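Local coordinates for periplasmic binding protein (Thermotoga lettingae TMO, PDB 4RY8), which binds 5-methylthioribose and is probably the solute-binding component of a sugar transporter, at residues Val16-Val21 / Val46-Ala51; Ser39-Leu44 / Leu261-Ala266; Phe225-Val230 / Asn244-Ala249. One frame throughout, in Å; residues are numbered along the deposited sequence.

Contact 1 of 3, residues Val16-Val21 / Val46-Ala51; sequences VRIALV and VTLLEA
L48 reaches its CD1 over the neighbouring strand, 3.3 Å from I18 O and 4.0 Å from L20 CB. With CG anti to the backbone N (chi1 176°), the end of the side chain comes nearer to strand 17-22 than its base. I18 CD1 meets CG2 of V46, a loop residue just before strand 47-52, at 4.0 Å. V46 CG1 also packs on V16 CB, 3.7 Å away. On the other face, R17 and T47 run alongside each other, R17 CG against T47 CB. Their polar ends look elsewhere: R17 NH2 bonds to Q70 O and T47 OG1 to K14 O.

Between the faces the two strands pair in parallel. I18 and L20 each give and take a bond, to the peptides flanking L48 and E50. The shortest runs from L20 N to L49 O, 2.7 Å. The strand axes are turned by 23°.

This is the first beta-alpha-beta unit of a periplasmic binding protein lobe. Strand 47-52 is outermost in its sheet within the chain. Strand 17-22 pairs on its other side with strand 74-78. Helix 28-44 packs on L20, V46 and L48, while F67 of helix 57-69 lies against A19, V21, L49 and A51.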
ATOM      1  N   VAL C  16     -26.445 -23.298  17.034  1.00 42.54           N
ATOM      2  CA  VAL C  16     -25.939 -22.053  16.421  1.00 39.90           C
ATOM      3  C   VAL C  16     -25.949 -22.179  14.897  1.00 49.12           C
ATOM      4  O   VAL C  16     -25.177 -22.979  14.323  1.00 33.76           O
ATOM      5  CB  VAL C  16     -24.498 -21.710  16.870  1.00 44.98           C
ATOM      6  CG1 VAL C  16     -24.018 -20.409  16.193  1.00 40.07           C
ATOM      7  CG2 VAL C  16     -24.431 -21.605  18.386  1.00 39.16           C
ATOM      8  N   ARG C  17     -26.813 -21.393  14.248  1.00 35.30           N
ATOM      9  CA  ARG C  17     -26.943 -21.428  12.793  1.00 34.29           C
ATOM     10  C   ARG C  17     -26.404 -20.148  12.173  1.00 33.85           C
ATOM     11  O   ARG C  17     -26.810 -19.060  12.536  1.00 32.56           O
ATOM     12  CB  ARG C  17     -28.405 -21.661  12.390  1.00 36.36           C
ATOM     13  CG  ARG C  17     -28.889 -23.079  12.716  1.00 39.94           C
ATOM     14  CD  ARG C  17     -30.346 -23.310  12.365  1.00 42.78           C
ATOM     15  NE  ARG C  17     -31.189 -22.313  13.029  1.00 57.24           N
ATOM     16  CZ  ARG C  17     -32.101 -21.550  12.427  1.00 51.66           C
ATOM     17  NH1 ARG C  17     -32.366 -21.677  11.127  1.00 75.70           N
ATOM     18  NH2 ARG C  17     -32.773 -20.663  13.141  1.00 52.10           N
ATOM     19  N   ILE C  18     -25.482 -20.302  11.228  1.00 35.41           N
ATOM     20  CA  ILE C  18     -24.841 -19.182  10.544  1.00 32.10           C
ATOM     21  C   ILE C  18     -25.075 -19.341   9.038  1.00 33.98           C
ATOM     22  O   ILE C  18     -24.720 -20.371   8.454  1.00 33.51           O
ATOM     23  CB  ILE C  18     -23.328 -19.156  10.848  1.00 30.34           C
ATOM     24  CG1 ILE C  18     -23.091 -18.876  12.340  1.00 33.13           C
ATOM     25  CG2 ILE C  18     -22.581 -18.149   9.984  1.00 28.51           C
ATOM     26  CD1 ILE C  18     -21.723 -19.323  12.793  1.00 40.80           C
ATOM     27  N   ALA C  19     -25.663 -18.315   8.424  1.00 28.96           N
ATOM     28  CA  ALA C  19     -25.957 -18.320   6.995  1.00 28.04           C
ATOM     29  C   ALA C  19     -24.913 -17.557   6.199  1.00 26.68           C
ATOM     30  O   ALA C  19     -24.564 -16.417   6.521  1.00 27.41           O
ATOM     31  CB  ALA C  19     -27.338 -17.718   6.734  1.00 26.82           C
ATOM     32  N   LEU C  20     -24.445 -18.179   5.135  1.00 24.65           N
ATOM     33  CA  LEU C  20     -23.480 -17.584   4.249  1.00 25.97           C
ATOM     34  C   LEU C  20     -24.230 -17.283   2.983  1.00 23.22           C
ATOM     35  O   LEU C  20     -24.698 -18.199   2.297  1.00 31.33           O
ATOM     36  CB  LEU C  20     -22.323 -18.564   3.967  1.00 24.17           C
ATOM     37  CG  LEU C  20     -21.380 -18.125   2.848  1.00 23.65           C
ATOM     38  CD1 LEU C  20     -20.732 -16.755   3.105  1.00 27.27           C
ATOM     39  CD2 LEU C  20     -20.282 -19.136   2.615  1.00 29.77           C
ATOM     40  N   VAL C  21     -24.384 -16.005   2.685  1.00 24.10           N
ATOM     41  CA  VAL C  21     -25.124 -15.585   1.508  1.00 22.61           C
ATOM     42  C   VAL C  21     -24.147 -14.925   0.570  1.00 24.33           C
ATOM     43  O   VAL C  21     -23.608 -13.864   0.881  1.00 24.91           O
ATOM     44  CB  VAL C  21     -26.254 -14.600   1.868  1.00 27.38           C
ATOM     45  CG1 VAL C  21     -26.989 -14.140   0.608  1.00 28.91           C
ATOM     46  CG2 VAL C  21     -27.213 -15.255   2.824  1.00 26.35           C
ATOM     47  N   VAL C  46     -20.691 -25.850  14.821  1.00 43.15           N
ATOM     48  CA  VAL C  46     -21.889 -25.074  14.453  1.00 44.99           C
ATOM     49  C   VAL C  46     -22.430 -25.489  13.102  1.00 40.72           C
ATOM     50  O   VAL C  46     -21.740 -26.129  12.306  1.00 39.42           O
ATOM     51  CB  VAL C  46     -21.655 -23.521  14.404  1.00 37.62           C
ATOM     52  CG1 VAL C  46     -21.217 -22.986  15.754  1.00 37.85           C
ATOM     53  CG2 VAL C  46     -20.692 -23.125  13.284  1.00 42.76           C
ATOM     54  N   THR C  47     -23.658 -25.050  12.835  1.00 36.23           N
ATOM     55  CA  THR C  47     -24.359 -25.355  11.597  1.00 37.41           C
ATOM     56  C   THR C  47     -24.216 -24.190  10.628  1.00 39.10           C
ATOM     57  O   THR C  47     -24.589 -23.055  10.948  1.00 34.88           O
ATOM     58  CB  THR C  47     -25.846 -25.614  11.900  1.00 42.17           C
ATOM     59  OG1 THR C  47     -25.944 -26.725  12.802  1.00 37.89           O
ATOM     60  CG2 THR C  47     -26.636 -25.921  10.648  1.00 41.06           C
ATOM     61  N   LEU C  48     -23.639 -24.477   9.461  1.00 37.10           N
ATOM     62  CA  LEU C  48     -23.448 -23.493   8.416  1.00 33.00           C
ATOM     63  C   LEU C  48     -24.437 -23.753   7.301  1.00 38.01           C
ATOM     64  O   LEU C  48     -24.478 -24.844   6.746  1.00 34.96           O
ATOM     65  CB  LEU C  48     -22.015 -23.548   7.867  1.00 33.51           C
ATOM     66  CG  LEU C  48     -21.627 -22.657   6.679  1.00 41.60           C
ATOM     67  CD1 LEU C  48     -21.836 -21.180   7.004  1.00 46.35           C
ATOM     68  CD2 LEU C  48     -20.184 -22.936   6.271  1.00 53.59           C
ATOM     69  N   LEU C  49     -25.233 -22.735   6.984  1.00 34.08           N
ATOM     70  CA  LEU C  49     -26.150 -22.751   5.851  1.00 32.32           C
ATOM     71  C   LEU C  49     -25.542 -21.864   4.769  1.00 39.07           C
ATOM     72  O   LEU C  49     -24.862 -20.882   5.076  1.00 34.49           O
ATOM     73  CB  LEU C  49     -27.536 -22.202   6.262  1.00 34.13           C
ATOM     74  CG  LEU C  49     -28.226 -22.843   7.467  1.00 40.71           C
ATOM     75  CD1 LEU C  49     -29.495 -22.099   7.843  1.00 60.86           C
ATOM     76  CD2 LEU C  49     -28.537 -24.302   7.182  1.00 44.16           C
ATOM     77  N   GLU C  50     -25.816 -22.197   3.509  1.00 38.72           N
ATOM     78  CA  GLU C  50     -25.153 -21.599   2.360  1.00 36.32           C
ATOM     79  C   GLU C  50     -26.226 -21.260   1.323  1.00 40.22           C
ATOM     80  O   GLU C  50     -27.138 -22.046   1.073  1.00 38.02           O
ATOM     81  CB  GLU C  50     -24.138 -22.597   1.767  1.00 40.30           C
ATOM     82  CG  GLU C  50     -23.581 -23.601   2.777  1.00 88.22           C
ATOM     83  CD  GLU C  50     -22.570 -24.590   2.203  1.00122.14           C
ATOM     84  OE1 GLU C  50     -22.613 -24.876   0.977  1.00 56.85           O
ATOM     85  OE2 GLU C  50     -21.734 -25.096   2.999  1.00 45.97           O
ATOM     86  N   ALA C  51     -26.132 -20.089   0.726  1.00 31.87           N
ATOM     87  CA  ALA C  51     -27.022 -19.736  -0.387  1.00 32.08           C
ATOM     88  C   ALA C  51     -26.189 -18.881  -1.323  1.00 46.20           C
ATOM     89  O   ALA C  51     -25.394 -18.064  -0.872  1.00 34.39           O
ATOM     90  CB  ALA C  51     -28.221 -18.974   0.124  1.00 33.24           C
TER

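Contact 2 of 3, residues Ser39-Leu44 / Leu261-Ala266; sequences SMAREL and LAVRAA
The R264 guanidinium has M40 SD at its edge, in plane, and L261 CA over one face, off its centre. NH1 makes a weak hydrogen bond to the M40 sulfur, 3.5 Å from NH1 to SD. The stronger hold on this group comes from the loop before helix 318-326, where L314 O takes NH2. The in-plane sulfur and that carbonyl would together limit how the guanidinium can turn. The alkyl part of R264 also bears on the methionine: R264 CG lies 3.4 Å from M40 SD. M40 reaches it with CG anti to its own backbone N (chi1 -165°) and a bend at chi2 that swings the sulfur across the arginine chain.

Here helices 28-44 and 255-270 pack against each other in one lobe of the periplasmic binding protein fold. The axes of the two short segments come within 8.8 Å, at an angle of 40°. V263 points into the interface and faces M40, CB to CB at 3.9 Å. Its CG1 touches A41 N at 3.8 Å and L44 CD1 at 4.1 Å. Helix 318-326 covers the same side, with L320 on L44 and R264, and T324 on M40 and L44.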
ATOM      1  N   SER C  39     -14.830 -25.993   6.764  1.00 32.99           N
ATOM      2  CA  SER C  39     -13.925 -26.579   7.745  1.00 48.22           C
ATOM      3  C   SER C  39     -13.964 -25.810   9.068  1.00 52.63           C
ATOM      4  O   SER C  39     -13.798 -26.439  10.101  1.00 41.00           O
ATOM      5  CB  SER C  39     -12.484 -26.713   7.236  1.00 35.26           C
ATOM      6  OG  SER C  39     -11.866 -25.452   7.032  1.00 33.54           O
ATOM      7  N   MET C  40     -14.180 -24.480   9.057  1.00 31.03           N
ATOM      8  CA  MET C  40     -14.260 -23.738  10.326  1.00 33.27           C
ATOM      9  C   MET C  40     -15.558 -24.091  11.044  1.00 36.95           C
ATOM     10  O   MET C  40     -15.553 -24.298  12.253  1.00 32.69           O
ATOM     11  CB  MET C  40     -14.138 -22.207  10.173  1.00 32.22           C
ATOM     12  CG  MET C  40     -13.859 -21.447  11.470  1.00 31.04           C
ATOM     13  SD  MET C  40     -12.145 -21.523  12.083  1.00 30.34           S
ATOM     14  CE  MET C  40     -12.189 -22.777  13.348  1.00 47.66           C
ATOM     15  N   ALA C  41     -16.669 -24.150  10.309  1.00 35.58           N
ATOM     16  CA  ALA C  41     -17.948 -24.522  10.934  1.00 33.19           C
ATOM     17  C   ALA C  41     -17.827 -25.915  11.540  1.00 35.92           C
ATOM     18  O   ALA C  41     -18.274 -26.147  12.658  1.00 39.61           O
ATOM     19  CB  ALA C  41     -19.084 -24.463   9.929  1.00 34.80           C
ATOM     20  N   ARG C  42     -17.206 -26.838  10.807  1.00 37.64           N
ATOM     21  CA  ARG C  42     -16.955 -28.199  11.335  1.00 39.18           C
ATOM     22  C   ARG C  42     -16.227 -28.150  12.667  1.00 38.72           C
ATOM     23  O   ARG C  42     -16.535 -28.917  13.593  1.00 40.51           O
ATOM     24  CB  ARG C  42     -16.108 -29.028  10.362  1.00 54.61           C
ATOM     25  CG  ARG C  42     -16.516 -30.494  10.205  1.00 69.25           C
ATOM     26  CD  ARG C  42     -16.954 -30.753   8.769  1.00 90.20           C
ATOM     27  NE  ARG C  42     -15.864 -30.414   7.852  1.00 79.36           N
ATOM     28  CZ  ARG C  42     -16.002 -29.953   6.607  1.00 51.35           C
ATOM     29  NH1 ARG C  42     -17.203 -29.762   6.061  1.00 64.55           N
ATOM     30  NH2 ARG C  42     -14.916 -29.668   5.906  1.00 39.85           N
ATOM     31  N   GLU C  43     -15.233 -27.275  12.744  1.00 36.74           N
ATOM     32  CA  GLU C  43     -14.407 -27.142  13.929  1.00 42.36           C
ATOM     33  C   GLU C  43     -15.109 -26.564  15.158  1.00 44.34           C
ATOM     34  O   GLU C  43     -14.789 -26.955  16.290  1.00 41.30           O
ATOM     35  CB  GLU C  43     -13.131 -26.367  13.591  1.00 55.46           C
ATOM     36  CG  GLU C  43     -12.051 -27.262  12.977  1.00 51.27           C
ATOM     37  CD  GLU C  43     -10.910 -26.463  12.378  1.00 80.98           C
ATOM     38  OE1 GLU C  43     -10.536 -25.423  12.980  1.00 46.71           O
ATOM     39  OE2 GLU C  43     -10.402 -26.859  11.294  1.00 47.41           O
ATOM     40  N   LEU C  44     -16.072 -25.667  14.961  1.00 42.69           N
ATOM     41  CA  LEU C  44     -16.809 -25.081  16.094  1.00 41.36           C
ATOM     42  C   LEU C  44     -17.958 -25.985  16.515  1.00 47.48           C
ATOM     43  O   LEU C  44     -18.454 -25.893  17.654  1.00 40.31           O
ATOM     44  CB  LEU C  44     -17.351 -23.699  15.741  1.00 36.74           C
ATOM     45  CG  LEU C  44     -16.276 -22.743  15.249  1.00 37.28           C
ATOM     46  CD1 LEU C  44     -16.934 -21.520  14.629  1.00 35.41           C
ATOM     47  CD2 LEU C  44     -15.291 -22.356  16.338  1.00 46.64           C
ATOM     48  N   LEU C 261     -11.913 -17.469   8.472  1.00 25.89           N
ATOM     49  CA  LEU C 261     -12.061 -16.218   9.204  1.00 29.63           C
ATOM     50  C   LEU C 261     -13.533 -15.726   9.232  1.00 26.83           C
ATOM     51  O   LEU C 261     -14.048 -15.258  10.260  1.00 25.47           O
ATOM     52  CB  LEU C 261     -11.144 -15.124   8.606  1.00 24.76           C
ATOM     53  CG  LEU C 261     -11.376 -13.701   9.144  1.00 25.97           C
ATOM     54  CD1 LEU C 261     -11.258 -13.652  10.665  1.00 34.03           C
ATOM     55  CD2 LEU C 261     -10.415 -12.695   8.522  1.00 23.28           C
ATOM     56  N   ALA C 262     -14.192 -15.820   8.095  1.00 24.00           N
ATOM     57  CA  ALA C 262     -15.553 -15.283   8.011  1.00 25.19           C
ATOM     58  C   ALA C 262     -16.483 -16.024   8.948  1.00 30.85           C
ATOM     59  O   ALA C 262     -17.336 -15.401   9.570  1.00 24.57           O
ATOM     60  CB  ALA C 262     -16.078 -15.323   6.572  1.00 30.00           C
ATOM     61  N   VAL C 263     -16.287 -17.344   9.088  1.00 25.96           N
ATOM     62  CA  VAL C 263     -17.141 -18.124   9.964  1.00 32.84           C
ATOM     63  C   VAL C 263     -16.809 -17.826  11.414  1.00 31.45           C
ATOM     64  O   VAL C 263     -17.729 -17.663  12.233  1.00 26.85           O
ATOM     65  CB  VAL C 263     -17.062 -19.627   9.647  1.00 29.11           C
ATOM     66  CG1 VAL C 263     -17.674 -20.486  10.756  1.00 36.95           C
ATOM     67  CG2 VAL C 263     -17.746 -19.871   8.310  1.00 29.53           C
ATOM     68  N   ARG C 264     -15.505 -17.751  11.718  1.00 37.42           N
ATOM     69  CA  ARG C 264     -15.022 -17.429  13.063  1.00 28.93           C
ATOM     70  C   ARG C 264     -15.569 -16.142  13.540  1.00 27.64           C
ATOM     71  O   ARG C 264     -15.925 -16.052  14.694  1.00 31.63           O
ATOM     72  CB  ARG C 264     -13.503 -17.269  13.125  1.00 38.19           C
ATOM     73  CG  ARG C 264     -12.788 -18.501  13.560  1.00 47.48           C
ATOM     74  CD  ARG C 264     -11.485 -18.183  14.273  1.00 76.47           C
ATOM     75  NE  ARG C 264     -10.579 -17.273  13.560  1.00 37.00           N
ATOM     76  CZ  ARG C 264      -9.964 -17.550  12.415  1.00 30.31           C
ATOM     77  NH1 ARG C 264     -10.166 -18.694  11.767  1.00 32.70           N
ATOM     78  NH2 ARG C 264      -9.121 -16.671  11.918  1.00 32.03           N
ATOM     79  N   ALA C 265     -15.580 -15.127  12.659  1.00 27.43           N
ATOM     80  CA  ALA C 265     -16.105 -13.810  13.000  1.00 30.64           C
ATOM     81  C   ALA C 265     -17.568 -13.897  13.357  1.00 31.00           C
ATOM     82  O   ALA C 265     -18.021 -13.315  14.349  1.00 28.28           O
ATOM     83  CB  ALA C 265     -15.901 -12.813  11.852  1.00 29.01           C
ATOM     84  N   ALA C 266     -18.311 -14.576  12.489  1.00 33.63           N
ATOM     85  CA  ALA C 266     -19.721 -14.770  12.685  1.00 27.54           C
ATOM     86  C   ALA C 266     -19.951 -15.427  14.031  1.00 28.02           C
ATOM     87  O   ALA C 266     -20.770 -14.979  14.815  1.00 30.24           O
ATOM     88  CB  ALA C 266     -20.279 -15.631  11.586  1.00 25.60           C
TER

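Contact 3 of 3, residues Phe225-Val230 / Asn244-Ala249; sequences FKVYSV and NSPWVA
W247 and S229 make the tight, buried part of this contact. The indole NE1 gives a hydrogen bond to S229 OG, 2.8 Å away and close to the ring plane. The bond is bent, with 139° at the hydrogen. S229 OG sits between its backbone N and carbonyl carbon (chi1 69°), which turns it to the indole edge. T250 OG1 is a second hydrogen-bond partner of this hydroxyl. V227 CG2 lies alongside P246 CB at 4.1 Å. A209 and I216 of helix 206-219 cover this face.

On the side of Y228 and A249 the packing is close at the ring and looser toward exposed K226. V248 CG2 sits over the Y228 ring, 3.9 Å from the centroid, in a CH-pi contact. Y228 OH is hydrogen-bonded to D132 OD2. K226 merely brushes V248, its CD 4.2 Å from V248 CG1.

The strands run parallel, with axes 51° apart. V227 N bonds to P246 O at 2.8 Å, and V227 O takes V248 N at 3.0 Å. A beta bulge then shifts the register by one, so Y228 pairs with A249, and S229 N reaches A249 O. Before the strand, S245 OG accepts from W247 N in an ST turn. The buried indole N-H thus finds an acceptor, in a bond that spans the bulge from W247 to S229.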
ATOM      1  N   PHE C 225       4.072 -10.597 -24.084  1.00 24.22           N
ATOM      2  CA  PHE C 225       3.227 -10.176 -22.981  1.00 24.30           C
ATOM      3  C   PHE C 225       3.772 -10.548 -21.614  1.00 31.58           C
ATOM      4  O   PHE C 225       4.511 -11.531 -21.452  1.00 27.66           O
ATOM      5  CB  PHE C 225       1.845 -10.802 -23.138  1.00 33.55           C
ATOM      6  CG  PHE C 225       0.960 -10.072 -24.099  1.00 29.76           C
ATOM      7  CD1 PHE C 225       0.246  -8.956 -23.684  1.00 27.72           C
ATOM      8  CD2 PHE C 225       0.827 -10.494 -25.412  1.00 30.11           C
ATOM      9  CE1 PHE C 225      -0.568  -8.261 -24.559  1.00 29.55           C
ATOM     10  CE2 PHE C 225       0.003  -9.786 -26.293  1.00 27.29           C
ATOM     11  CZ  PHE C 225      -0.676  -8.677 -25.871  1.00 31.40           C
ATOM     12  N   LYS C 226       3.390  -9.740 -20.632  1.00 28.20           N
ATOM     13  CA  LYS C 226       3.601 -10.074 -19.234  1.00 32.10           C
ATOM     14  C   LYS C 226       2.291  -9.819 -18.518  1.00 25.14           C
ATOM     15  O   LYS C 226       1.664  -8.807 -18.750  1.00 22.18           O
ATOM     16  CB  LYS C 226       4.749  -9.240 -18.663  1.00 34.09           C
ATOM     17  CG  LYS C 226       6.113  -9.711 -19.139  1.00 56.36           C
ATOM     18  CD  LYS C 226       7.177  -9.263 -18.164  1.00 60.61           C
ATOM     19  CE  LYS C 226       8.568  -9.394 -18.752  1.00 56.62           C
ATOM     20  NZ  LYS C 226       9.572  -9.017 -17.714  1.00 74.51           N
ATOM     21  N   VAL C 227       1.848 -10.776 -17.720  1.00 22.53           N
ATOM     22  CA  VAL C 227       0.550 -10.714 -17.079  1.00 20.89           C
ATOM     23  C   VAL C 227       0.695 -10.602 -15.580  1.00 20.10           C
ATOM     24  O   VAL C 227       1.462 -11.323 -14.990  1.00 21.01           O
ATOM     25  CB  VAL C 227      -0.326 -11.936 -17.422  1.00 23.27           C
ATOM     26  CG1 VAL C 227      -1.744 -11.749 -16.840  1.00 22.26           C
ATOM     27  CG2 VAL C 227      -0.370 -12.134 -18.936  1.00 29.33           C
ATOM     28  N   TYR C 228      -0.037  -9.649 -15.008  1.00 20.59           N
ATOM     29  CA  TYR C 228      -0.070  -9.341 -13.580  1.00 24.71           C
ATOM     30  C   TYR C 228      -1.518  -9.548 -13.143  1.00 24.03           C
ATOM     31  O   TYR C 228      -2.439  -9.053 -13.805  1.00 25.05           O
ATOM     32  CB  TYR C 228       0.389  -7.878 -13.330  1.00 20.97           C
ATOM     33  CG  TYR C 228       1.832  -7.676 -13.813  1.00 20.19           C
ATOM     34  CD1 TYR C 228       2.120  -7.529 -15.177  1.00 24.34           C
ATOM     35  CD2 TYR C 228       2.907  -7.709 -12.935  1.00 19.31           C
ATOM     36  CE1 TYR C 228       3.418  -7.385 -15.635  1.00 23.21           C
ATOM     37  CE2 TYR C 228       4.208  -7.573 -13.405  1.00 20.35           C
ATOM     38  CZ  TYR C 228       4.454  -7.425 -14.737  1.00 22.76           C
ATOM     39  OH  TYR C 228       5.713  -7.297 -15.209  1.00 28.49           O
ATOM     40  N   SER C 229      -1.724 -10.283 -12.049  1.00 20.65           N
ATOM     41  CA  SER C 229      -3.073 -10.538 -11.552  1.00 22.00           C
ATOM     42  C   SER C 229      -3.206 -10.375 -10.035  1.00 21.85           C
ATOM     43  O   SER C 229      -2.282  -9.997  -9.325  1.00 25.17           O
ATOM     44  CB  SER C 229      -3.492 -11.940 -11.948  1.00 22.62           C
ATOM     45  OG  SER C 229      -2.673 -12.852 -11.191  1.00 20.42           O
ATOM     46  N   VAL C 230      -4.407 -10.637  -9.577  1.00 16.83           N
ATOM     47  CA  VAL C 230      -4.696 -10.806  -8.210  1.00 21.88           C
ATOM     48  C   VAL C 230      -5.171 -12.247  -8.006  1.00 20.13           C
ATOM     49  O   VAL C 230      -5.736 -12.871  -8.925  1.00 23.58           O
ATOM     50  CB  VAL C 230      -5.801  -9.790  -7.822  1.00 16.29           C
ATOM     51  CG1 VAL C 230      -6.210  -9.897  -6.394  1.00 16.15           C
ATOM     52  CG2 VAL C 230      -5.307  -8.401  -8.070  1.00 16.73           C
ATOM     53  N   ASN C 244       7.518 -20.914 -20.511  1.00 37.18           N
ATOM     54  CA  ASN C 244       7.169 -19.774 -21.324  1.00 37.65           C
ATOM     55  C   ASN C 244       5.906 -19.058 -20.857  1.00 36.07           C
ATOM     56  O   ASN C 244       5.434 -18.196 -21.579  1.00 36.36           O
ATOM     57  CB  ASN C 244       6.982 -20.163 -22.803  1.00 36.61           C
ATOM     58  CG  ASN C 244       8.184 -20.882 -23.373  1.00 73.08           C
ATOM     59  OD1 ASN C 244       8.448 -22.032 -23.029  1.00 62.15           O
ATOM     60  ND2 ASN C 244       8.909 -20.217 -24.267  1.00 95.93           N
ATOM     61  N   SER C 245       5.358 -19.393 -19.683  1.00 33.32           N
ATOM     62  CA  SER C 245       4.173 -18.665 -19.187  1.00 34.62           C
ATOM     63  C   SER C 245       4.409 -17.159 -19.217  1.00 37.55           C
ATOM     64  O   SER C 245       5.427 -16.681 -18.759  1.00 30.98           O
ATOM     65  CB  SER C 245       3.805 -19.076 -17.765  1.00 41.35           C
ATOM     66  OG  SER C 245       2.661 -18.335 -17.330  1.00 32.53           O
ATOM     67  N   PRO C 246       3.455 -16.391 -19.750  1.00 29.94           N
ATOM     68  CA  PRO C 246       3.543 -14.943 -19.607  1.00 28.75           C
ATOM     69  C   PRO C 246       3.055 -14.450 -18.229  1.00 31.59           C
ATOM     70  O   PRO C 246       3.116 -13.250 -17.951  1.00 28.43           O
ATOM     71  CB  PRO C 246       2.593 -14.434 -20.693  1.00 26.30           C
ATOM     72  CG  PRO C 246       1.523 -15.483 -20.731  1.00 26.47           C
ATOM     73  CD  PRO C 246       2.271 -16.801 -20.511  1.00 35.61           C
ATOM     74  N   TRP C 247       2.583 -15.358 -17.373  1.00 25.66           N
ATOM     75  CA  TRP C 247       2.015 -14.947 -16.086  1.00 28.24           C
ATOM     76  C   TRP C 247       3.125 -14.727 -15.067  1.00 30.49           C
ATOM     77  O   TRP C 247       3.662 -15.697 -14.512  1.00 33.63           O
ATOM     78  CB  TRP C 247       1.016 -15.991 -15.613  1.00 27.87           C
ATOM     79  CG  TRP C 247       0.027 -15.501 -14.540  1.00 24.69           C
ATOM     80  CD1 TRP C 247       0.102 -14.377 -13.780  1.00 21.22           C
ATOM     81  CD2 TRP C 247      -1.129 -16.204 -14.108  1.00 27.84           C
ATOM     82  NE1 TRP C 247      -0.980 -14.312 -12.921  1.00 19.35           N
ATOM     83  CE2 TRP C 247      -1.758 -15.420 -13.121  1.00 20.09           C
ATOM     84  CE3 TRP C 247      -1.730 -17.402 -14.504  1.00 29.71           C
ATOM     85  CZ2 TRP C 247      -2.899 -15.835 -12.478  1.00 20.16           C
ATOM     86  CZ3 TRP C 247      -2.918 -17.781 -13.889  1.00 26.52           C
ATOM     87  CH2 TRP C 247      -3.476 -17.014 -12.891  1.00 20.38           C
ATOM     88  N   VAL C 248       3.497 -13.471 -14.810  1.00 24.26           N
ATOM     89  CA  VAL C 248       4.751 -13.226 -14.029  1.00 29.87           C
ATOM     90  C   VAL C 248       4.603 -12.931 -12.524  1.00 24.62           C
ATOM     91  O   VAL C 248       5.505 -13.212 -11.741  1.00 31.07           O
ATOM     92  CB  VAL C 248       5.683 -12.188 -14.703  1.00 32.71           C
ATOM     93  CG1 VAL C 248       6.141 -12.695 -16.068  1.00 38.61           C
ATOM     94  CG2 VAL C 248       5.023 -10.873 -14.846  1.00 29.56           C
ATOM     95  N   ALA C 249       3.457 -12.410 -12.118  1.00 23.98           N
ATOM     96  CA  ALA C 249       3.193 -12.127 -10.730  1.00 24.68           C
ATOM     97  C   ALA C 249       1.692 -12.033 -10.452  1.00 27.26           C
ATOM     98  O   ALA C 249       0.896 -11.676 -11.339  1.00 23.48           O
ATOM     99  CB  ALA C 249       3.869 -10.822 -10.319  1.00 25.16           C
TER

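How the contacts relate
From the N terminus, strand 17-22 leads into helix 28-44 and then strand 47-52, and contact 1 closes this short loop. Contact 2 starts from that same helix and closes a far longer loop, of 216 residues, onto helix 255-270. The two cross along the chain and touch in space: L48 packs on A41, and I18 on A266. Together they tie one edge of the first sheet to the late helix that returns to it. Contact 3 closes a 13-residue loop within the long span of contact 2. It belongs to the second sheet, and its centre is about 37 Å from that of contact 1. Strand 247-252 runs on into helix 255-270, linking the two regions.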